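Local coordinates for protein 16S rRNA methyltransferase (Streptomyces sp. DSM 40477, PDB 3MQ2) that methylates N1 of adenine 1408 in 16S rRNA, using S-adenosyl-L-methionine, and so confers resistance to aminoglycosides such as kanamycin, neomycin and apramycin, at residues 132-146 against 203-216. Sequence-based numbering, arbitrary orientation. Where two conformers were deposited one is given.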
ATOM      1  N   PRO A 132       9.645 -13.437   4.462  1.00 12.89           N
ATOM      2  CA  PRO A 132       9.386 -13.511   5.898  1.00 12.37           C
ATOM      3  C   PRO A 132      10.228 -12.444   6.597  1.00 15.10           C
ATOM      4  O   PRO A 132      11.407 -12.282   6.265  1.00 15.89           O
ATOM      5  CB  PRO A 132       9.893 -14.908   6.272  1.00 14.78           C
ATOM      6  CG  PRO A 132       9.838 -15.697   4.997  1.00 13.40           C
ATOM      7  CD  PRO A 132      10.156 -14.702   3.911  1.00 12.76           C
ATOM      8  N   GLY A 133       9.624 -11.714   7.528  1.00 16.57           N
ATOM      9  CA  GLY A 133      10.312 -10.648   8.236  1.00 18.42           C
ATOM     10  C   GLY A 133      10.063  -9.269   7.646  1.00 17.03           C
ATOM     11  O   GLY A 133      10.455  -8.258   8.236  1.00 16.59           O
ATOM     12  N   ALA A 134       9.415  -9.219   6.481  1.00 13.76           N
ATOM     13  CA  ALA A 134       9.039  -7.945   5.872  1.00 11.30           C
ATOM     14  C   ALA A 134       8.177  -7.137   6.833  1.00 12.98           C
ATOM     15  O   ALA A 134       7.381  -7.698   7.575  1.00 15.39           O
ATOM     16  CB  ALA A 134       8.252  -8.189   4.572  1.00  7.96           C
ATOM     17  N   SER A 135       8.317  -5.817   6.801  1.00 12.11           N
ATOM     18  CA  SER A 135       7.461  -4.955   7.608  0.67 11.23           C
ATOM     19  C   SER A 135       6.220  -4.586   6.819  1.00 11.28           C
ATOM     20  O   SER A 135       6.241  -4.578   5.595  1.00 12.51           O
ATOM     21  CB  SER A 135       8.198  -3.679   8.017  0.67 15.54           C
ATOM     22  OG  SER A 135       8.510  -2.884   6.888  0.67 15.47           O
ATOM     23  N   PHE A 136       5.143  -4.275   7.528  1.00  9.13           N
ATOM     24  CA  PHE A 136       3.926  -3.795   6.865  1.00  9.50           C
ATOM     25  C   PHE A 136       3.308  -2.626   7.608  1.00 10.44           C
ATOM     26  O   PHE A 136       3.467  -2.488   8.827  1.00 10.93           O
ATOM     27  CB  PHE A 136       2.885  -4.905   6.662  1.00 10.79           C
ATOM     28  CG  PHE A 136       2.188  -5.362   7.924  1.00 11.19           C
ATOM     29  CD1 PHE A 136       1.123  -4.643   8.461  1.00 11.28           C
ATOM     30  CD2 PHE A 136       2.573  -6.545   8.541  1.00 13.79           C
ATOM     31  CE1 PHE A 136       0.472  -5.096   9.610  1.00 12.09           C
ATOM     32  CE2 PHE A 136       1.932  -7.000   9.675  1.00 11.96           C
ATOM     33  CZ  PHE A 136       0.879  -6.280  10.214  1.00 10.91           C
ATOM     34  N   LEU A 137       2.606  -1.795   6.844  1.00 10.28           N
ATOM     35  CA  LEU A 137       1.790  -0.714   7.362  1.00 10.14           C
ATOM     36  C   LEU A 137       0.459  -0.769   6.635  1.00 10.38           C
ATOM     37  O   LEU A 137       0.412  -0.659   5.403  1.00 11.15           O
ATOM     38  CB  LEU A 137       2.457   0.626   7.086  1.00 10.37           C
ATOM     39  CG  LEU A 137       1.568   1.859   7.201  1.00 14.74           C
ATOM     40  CD1 LEU A 137       1.011   2.013   8.614  1.00 14.83           C
ATOM     41  CD2 LEU A 137       2.373   3.072   6.805  1.00 15.00           C
ATOM     42  N   VAL A 138      -0.618  -0.965   7.388  1.00 10.76           N
ATOM     43  CA  VAL A 138      -1.964  -0.819   6.844  1.00  9.44           C
ATOM     44  C   VAL A 138      -2.573   0.388   7.529  1.00 11.92           C
ATOM     45  O   VAL A 138      -2.714   0.406   8.751  1.00 12.13           O
ATOM     46  CB  VAL A 138      -2.852  -2.047   7.119  1.00 12.43           C
ATOM     47  CG1 VAL A 138      -4.276  -1.774   6.647  1.00 13.40           C
ATOM     48  CG2 VAL A 138      -2.296  -3.296   6.429  1.00 12.47           C
ATOM     49  N   ALA A 139      -2.911   1.413   6.757  1.00  9.39           N
ATOM     50  CA  ALA A 139      -3.458   2.616   7.371  1.00  9.02           C
ATOM     51  C   ALA A 139      -4.928   2.664   7.016  1.00 12.10           C
ATOM     52  O   ALA A 139      -5.296   2.951   5.872  1.00 11.87           O
ATOM     53  CB  ALA A 139      -2.738   3.844   6.882  1.00 10.54           C
ATOM     54  N   LEU A 140      -5.771   2.337   7.989  1.00 10.02           N
ATOM     55  CA  LEU A 140      -7.204   2.266   7.733  1.00  8.42           C
ATOM     56  C   LEU A 140      -7.819   3.655   7.772  1.00 10.29           C
ATOM     57  O   LEU A 140      -7.592   4.410   8.708  1.00 12.52           O
ATOM     58  CB  LEU A 140      -7.894   1.397   8.778  1.00 10.26           C
ATOM     59  CG  LEU A 140      -7.544  -0.083   8.801  1.00 11.98           C
ATOM     60  CD1 LEU A 140      -8.330  -0.769   9.904  1.00 16.36           C
ATOM     61  CD2 LEU A 140      -7.823  -0.737   7.440  1.00  9.00           C
ATOM     62  N   ASN A 141      -8.589   3.982   6.739  1.00  7.41           N
ATOM     63  CA  ASN A 141      -9.397   5.196   6.746  1.00  9.12           C
ATOM     64  C   ASN A 141     -10.659   4.895   7.533  1.00 10.88           C
ATOM     65  O   ASN A 141     -11.526   4.145   7.071  1.00  9.96           O
ATOM     66  CB  ASN A 141      -9.754   5.581   5.310  1.00 11.53           C
ATOM     67  CG  ASN A 141     -10.561   6.869   5.226  1.00 14.10           C
ATOM     68  OD1 ASN A 141     -11.059   7.380   6.230  1.00 11.02           O
ATOM     69  ND2 ASN A 141     -10.709   7.391   4.006  1.00 19.17           N
ATOM     70  N   LEU A 142     -10.759   5.465   8.730  1.00  9.87           N
ATOM     71  CA  LEU A 142     -11.855   5.152   9.629  1.00  8.18           C
ATOM     72  C   LEU A 142     -13.204   5.681   9.108  1.00 12.49           C
ATOM     73  O   LEU A 142     -14.264   5.281   9.584  1.00 10.84           O
ATOM     74  CB  LEU A 142     -11.534   5.659  11.040  1.00  9.96           C
ATOM     75  CG  LEU A 142     -10.314   5.004  11.695  1.00 15.80           C
ATOM     76  CD1 LEU A 142      -9.854   5.797  12.915  1.00 15.02           C
ATOM     77  CD2 LEU A 142     -10.600   3.549  12.069  1.00 16.69           C
ATOM     78  N   HIS A 143     -13.167   6.533   8.085  1.00  9.13           N
ATOM     79  CA  HIS A 143     -14.411   7.032   7.516  1.00  9.10           C
ATOM     80  C   HIS A 143     -15.187   5.948   6.781  1.00 11.55           C
ATOM     81  O   HIS A 143     -16.351   6.143   6.428  1.00  9.24           O
ATOM     82  CB  HIS A 143     -14.171   8.275   6.648  1.00  9.42           C
ATOM     83  CG  HIS A 143     -13.746   9.458   7.447  1.00 12.25           C
ATOM     84  ND1 HIS A 143     -14.623  10.451   7.834  1.00 15.42           N
ATOM     85  CD2 HIS A 143     -12.547   9.782   7.993  1.00 12.84           C
ATOM     86  CE1 HIS A 143     -13.977  11.346   8.563  1.00 16.71           C
ATOM     87  NE2 HIS A 143     -12.719  10.955   8.682  1.00 15.38           N
ATOM     88  N   ALA A 144     -14.554   4.795   6.591  1.00 11.67           N
ATOM     89  CA  ALA A 144     -15.253   3.641   6.047  1.00 10.54           C
ATOM     90  C   ALA A 144     -16.326   3.181   7.029  1.00 12.21           C
ATOM     91  O   ALA A 144     -17.138   2.317   6.708  1.00 11.35           O
ATOM     92  CB  ALA A 144     -14.262   2.499   5.750  1.00 10.44           C
ATOM     93  N   TRP A 145     -16.319   3.754   8.232  1.00 11.50           N
ATOM     94  CA  TRP A 145     -17.320   3.417   9.243  1.00 12.32           C
ATOM     95  C   TRP A 145     -18.124   4.640   9.668  1.00 11.57           C
ATOM     96  O   TRP A 145     -18.805   4.611  10.686  1.00 15.11           O
ATOM     97  CB  TRP A 145     -16.660   2.800  10.484  1.00 12.58           C
ATOM     98  CG  TRP A 145     -16.126   1.427  10.268  1.00 12.85           C
ATOM     99  CD1 TRP A 145     -16.786   0.248  10.497  1.00 15.16           C
ATOM    100  CD2 TRP A 145     -14.823   1.068   9.778  1.00 15.46           C
ATOM    101  NE1 TRP A 145     -15.973  -0.815  10.183  1.00 12.73           N
ATOM    102  CE2 TRP A 145     -14.768  -0.343   9.740  1.00 13.16           C
ATOM    103  CE3 TRP A 145     -13.705   1.800   9.366  1.00 11.70           C
ATOM    104  CZ2 TRP A 145     -13.635  -1.037   9.298  1.00 12.97           C
ATOM    105  CZ3 TRP A 145     -12.583   1.108   8.921  1.00 11.02           C
ATOM    106  CH2 TRP A 145     -12.554  -0.296   8.904  1.00 11.55           C
ATOM    107  N   ARG A 146     -18.049   5.704   8.881  1.00 11.95           N
ATOM    108  CA  ARG A 146     -18.645   6.979   9.264  1.00 12.59           C
ATOM    109  C   ARG A 146     -19.437   7.589   8.109  1.00 12.63           C
ATOM    110  O   ARG A 146     -19.102   8.662   7.621  1.00 15.45           O
ATOM    111  CB  ARG A 146     -17.540   7.934   9.717  1.00 12.56           C
ATOM    112  CG  ARG A 146     -16.701   7.387  10.885  1.00 10.42           C
ATOM    113  CD  ARG A 146     -15.573   8.339  11.270  1.00 13.69           C
ATOM    114  NE  ARG A 146     -14.693   7.761  12.286  1.00 13.60           N
ATOM    115  CZ  ARG A 146     -13.557   8.325  12.685  1.00 16.88           C
ATOM    116  NH1 ARG A 146     -13.166   9.476  12.156  1.00 14.70           N
ATOM    117  NH2 ARG A 146     -12.798   7.728  13.594  1.00 16.84           N
ATOM    118  N   SER A 203     -12.310  17.203   7.756  1.00 17.62           N
ATOM    119  CA  SER A 203     -12.821  16.362   8.830  1.00 15.82           C
ATOM    120  C   SER A 203     -12.794  17.099  10.151  1.00 13.83           C
ATOM    121  O   SER A 203     -11.861  17.852  10.435  1.00 21.24           O
ATOM    122  CB  SER A 203     -11.996  15.082   8.973  1.00  8.87           C
ATOM    123  OG  SER A 203     -12.458  14.291  10.061  1.00 13.30           O
ATOM    124  N   ARG A 204     -13.810  16.856  10.968  1.00 14.31           N
ATOM    125  CA  ARG A 204     -13.855  17.412  12.307  1.00 13.99           C
ATOM    126  C   ARG A 204     -13.604  16.324  13.349  1.00 14.98           C
ATOM    127  O   ARG A 204     -13.635  16.591  14.549  1.00 15.40           O
ATOM    128  CB  ARG A 204     -15.206  18.078  12.557  1.00 24.59           C
ATOM    129  CG  ARG A 204     -15.475  19.289  11.671  1.00 33.61           C
ATOM    130  CD  ARG A 204     -14.843  20.544  12.259  1.00 39.17           C
ATOM    131  NE  ARG A 204     -13.676  20.977  11.501  1.00 41.96           N
ATOM    132  CZ  ARG A 204     -12.922  22.023  11.822  1.00 36.61           C
ATOM    133  NH1 ARG A 204     -13.206  22.749  12.895  1.00 39.25           N
ATOM    134  NH2 ARG A 204     -11.879  22.340  11.069  1.00 40.02           N
ATOM    135  N   ASP A 205     -13.342  15.100  12.888  1.00 15.23           N
ATOM    136  CA  ASP A 205     -13.083  14.000  13.807  1.00 10.16           C
ATOM    137  C   ASP A 205     -11.709  14.138  14.466  1.00 13.19           C
ATOM    138  O   ASP A 205     -10.802  14.742  13.905  1.00 14.77           O
ATOM    139  CB  ASP A 205     -13.233  12.643  13.100  1.00 10.57           C
ATOM    140  CG  ASP A 205     -14.652  12.417  12.598  1.00 22.97           C
ATOM    141  OD1 ASP A 205     -15.597  12.926  13.242  1.00 29.25           O
ATOM    142  OD2 ASP A 205     -14.832  11.748  11.560  1.00 19.37           O
ATOM    143  N   ARG A 206     -11.562  13.572  15.656  1.00 13.62           N
ATOM    144  CA  ARG A 206     -10.281  13.621  16.356  1.00 15.34           C
ATOM    145  C   ARG A 206      -9.188  12.937  15.546  1.00 14.06           C
ATOM    146  O   ARG A 206      -8.106  13.489  15.370  1.00 12.37           O
ATOM    147  CB  ARG A 206     -10.385  12.977  17.741  1.00 15.90           C
ATOM    148  CG  ARG A 206      -9.082  13.027  18.540  1.00 14.43           C
ATOM    149  CD  ARG A 206      -8.599  14.462  18.777  1.00 14.17           C
ATOM    150  NE  ARG A 206      -7.293  14.457  19.433  1.00 14.15           N
ATOM    151  CZ  ARG A 206      -6.134  14.360  18.788  1.00 18.31           C
ATOM    152  NH1 ARG A 206      -6.110  14.274  17.456  1.00 13.39           N
ATOM    153  NH2 ARG A 206      -4.997  14.338  19.468  1.00 15.28           N
ATOM    154  N   PHE A 207      -9.484  11.729  15.066  1.00 10.88           N
ATOM    155  CA  PHE A 207      -8.577  10.980  14.211  1.00  9.92           C
ATOM    156  C   PHE A 207      -9.353  10.430  13.037  1.00 12.76           C
ATOM    157  O   PHE A 207     -10.525  10.081  13.170  1.00 12.60           O
ATOM    158  CB  PHE A 207      -7.974   9.795  14.954  1.00 13.40           C
ATOM    159  CG  PHE A 207      -7.082  10.178  16.089  1.00 14.09           C
ATOM    160  CD1 PHE A 207      -5.861  10.785  15.856  1.00 13.23           C
ATOM    161  CD2 PHE A 207      -7.453   9.888  17.392  1.00 12.73           C
ATOM    162  CE1 PHE A 207      -5.026  11.127  16.923  1.00 13.82           C
ATOM    163  CE2 PHE A 207      -6.624  10.217  18.460  1.00 15.64           C
ATOM    164  CZ  PHE A 207      -5.406  10.834  18.213  1.00 14.83           C
ATOM    165  N   ASP A 208      -8.681  10.326  11.898  1.00 12.63           N
ATOM    166  CA  ASP A 208      -9.292   9.783  10.696  1.00 11.72           C
ATOM    167  C   ASP A 208      -8.707   8.440  10.314  1.00 13.52           C
ATOM    168  O   ASP A 208      -9.284   7.736   9.498  1.00 11.00           O
ATOM    169  CB  ASP A 208      -9.062  10.728   9.528  1.00  7.73           C
ATOM    170  CG  ASP A 208      -9.644  12.089   9.776  1.00 10.84           C
ATOM    171  OD1 ASP A 208     -10.803  12.138  10.220  1.00 13.96           O
ATOM    172  OD2 ASP A 208      -8.947  13.091   9.528  1.00 16.05           O
ATOM    173  N   VAL A 209      -7.550   8.103  10.883  1.00 10.06           N
ATOM    174  CA  VAL A 209      -6.795   6.942  10.416  1.00  9.78           C
ATOM    175  C   VAL A 209      -6.288   6.109  11.583  1.00 11.98           C
ATOM    176  O   VAL A 209      -5.842   6.651  12.599  1.00 11.31           O
ATOM    177  CB  VAL A 209      -5.601   7.392   9.559  1.00  8.50           C
ATOM    178  CG1 VAL A 209      -4.670   6.217   9.238  1.00 10.35           C
ATOM    179  CG2 VAL A 209      -6.085   8.063   8.278  1.00 11.48           C
ATOM    180  N   LEU A 210      -6.368   4.793  11.437  1.00  8.80           N
ATOM    181  CA  LEU A 210      -5.802   3.855  12.397  1.00  9.26           C
ATOM    182  C   LEU A 210      -4.681   3.102  11.686  1.00 11.86           C
ATOM    183  O   LEU A 210      -4.913   2.475  10.655  1.00 14.27           O
ATOM    184  CB  LEU A 210      -6.868   2.848  12.839  1.00 11.14           C
ATOM    185  CG  LEU A 210      -6.489   1.807  13.890  1.00 15.44           C
ATOM    186  CD1 LEU A 210      -6.122   2.515  15.187  1.00 13.73           C
ATOM    187  CD2 LEU A 210      -7.635   0.834  14.113  1.00 16.99           C
ATOM    188  N   ALA A 211      -3.468   3.168  12.236  1.00 10.17           N
ATOM    189  CA  ALA A 211      -2.308   2.493  11.647  1.00 12.12           C
ATOM    190  C   ALA A 211      -2.068   1.122  12.265  1.00 13.09           C
ATOM    191  O   ALA A 211      -1.902   0.998  13.473  1.00 12.62           O
ATOM    192  CB  ALA A 211      -1.054   3.355  11.799  1.00 11.76           C
ATOM    193  N   LEU A 212      -2.041   0.103  11.414  1.00 12.44           N
ATOM    194  CA  LEU A 212      -1.718  -1.258  11.823  1.00 10.90           C
ATOM    195  C   LEU A 212      -0.329  -1.567  11.301  1.00 11.91           C
ATOM    196  O   LEU A 212      -0.099  -1.509  10.098  1.00 13.53           O
ATOM    197  CB  LEU A 212      -2.713  -2.245  11.197  1.00 13.98           C
ATOM    198  CG  LEU A 212      -4.214  -2.002  11.392  1.00 21.98           C
ATOM    199  CD1 LEU A 212      -5.027  -3.017  10.599  1.00 21.57           C
ATOM    200  CD2 LEU A 212      -4.595  -2.053  12.852  1.00 24.69           C
ATOM    201  N   THR A 213       0.606  -1.902  12.189  1.00 11.32           N
ATOM    202  CA  THR A 213       1.948  -2.236  11.728  1.00 10.81           C
ATOM    203  C   THR A 213       2.417  -3.566  12.301  1.00 14.10           C
ATOM    204  O   THR A 213       1.910  -4.042  13.318  1.00 13.62           O
ATOM    205  CB  THR A 213       2.987  -1.133  12.053  1.00 14.34           C
ATOM    206  OG1 THR A 213       2.999  -0.870  13.466  1.00 14.84           O
ATOM    207  CG2 THR A 213       2.656   0.167  11.312  1.00 14.35           C
ATOM    208  N   GLY A 214       3.386  -4.161  11.631  1.00 11.92           N
ATOM    209  CA  GLY A 214       3.911  -5.432  12.079  1.00 12.73           C
ATOM    210  C   GLY A 214       4.846  -6.018  11.045  1.00 15.53           C
ATOM    211  O   GLY A 214       5.441  -5.296  10.236  1.00 11.39           O
ATOM    212  N   THR A 215       4.963  -7.340  11.082  1.00 13.85           N
ATOM    213  CA  THR A 215       5.872  -8.055  10.200  1.00 13.60           C
ATOM    214  C   THR A 215       5.152  -9.239   9.578  1.00 12.54           C
ATOM    215  O   THR A 215       4.199  -9.774  10.141  1.00 15.94           O
ATOM    216  CB  THR A 215       7.121  -8.561  10.956  1.00 21.29           C
ATOM    217  OG1 THR A 215       6.713  -9.454  11.993  1.00 23.15           O
ATOM    218  CG2 THR A 215       7.883  -7.399  11.577  1.00 19.55           C
ATOM    219  N   ILE A 216       5.612  -9.638   8.401  1.00 11.96           N
ATOM    220  CA  ILE A 216       5.077 -10.811   7.733  1.00 10.77           C
ATOM    221  C   ILE A 216       5.755 -12.036   8.341  1.00 18.47           C
ATOM    222  O   ILE A 216       6.982 -12.127   8.373  1.00 18.57           O
ATOM    223  CB  ILE A 216       5.342 -10.750   6.211  1.00 12.64           C
ATOM    224  CG1 ILE A 216       4.702  -9.502   5.573  1.00 14.64           C
ATOM    225  CG2 ILE A 216       4.843 -12.026   5.519  1.00 15.69           C
ATOM    226  CD1 ILE A 216       3.183  -9.381   5.816  1.00 14.95           C
TER
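D208 OD1 accepts two bonds: H143 NE2 reaches it at 2.7 Å, in the imidazole plane but from above the carboxylate plane, while S203 OG, also at 2.7 Å, comes in on the syn side. This pairing would favour a proton on H143 NE2. R146 grips F207 O end-on with NH1 and NH2, the carbonyl oxygen lying in the guanidinium plane; NH1 also makes a salt bridge to D205 OD2 (2.9 Å), its hydrogen bond weak and the two flat groups nearly perpendicular. R146 NH2 also forms a salt bridge with E157. Strands 134-141 and 209-216 pair antiparallel from N141/V209 to S135/T215; L142 N to D208 O and G133 N to I216 O continue the bonding at the two ends. F136 CG sits between its backbone N and carbonyl carbon (chi1 72°), which lays the ring across the neighbouring strand, G214 N over its centre and G214 CA in CH-pi contact 3.9 Å from the centroid. I216 CD1 packs beside F136 CD2, and L140 CD1 meets L212 CD1 at 4.1 Å. Strand 209-216 is the reversed seventh strand of the Rossmann-like methyltransferase sheet, inserted between 134-141 and outermost 176-184; 99-105 flanks 134-141 in parallel, and Y171 of helix 160-173 packs on F136, V138 and L212.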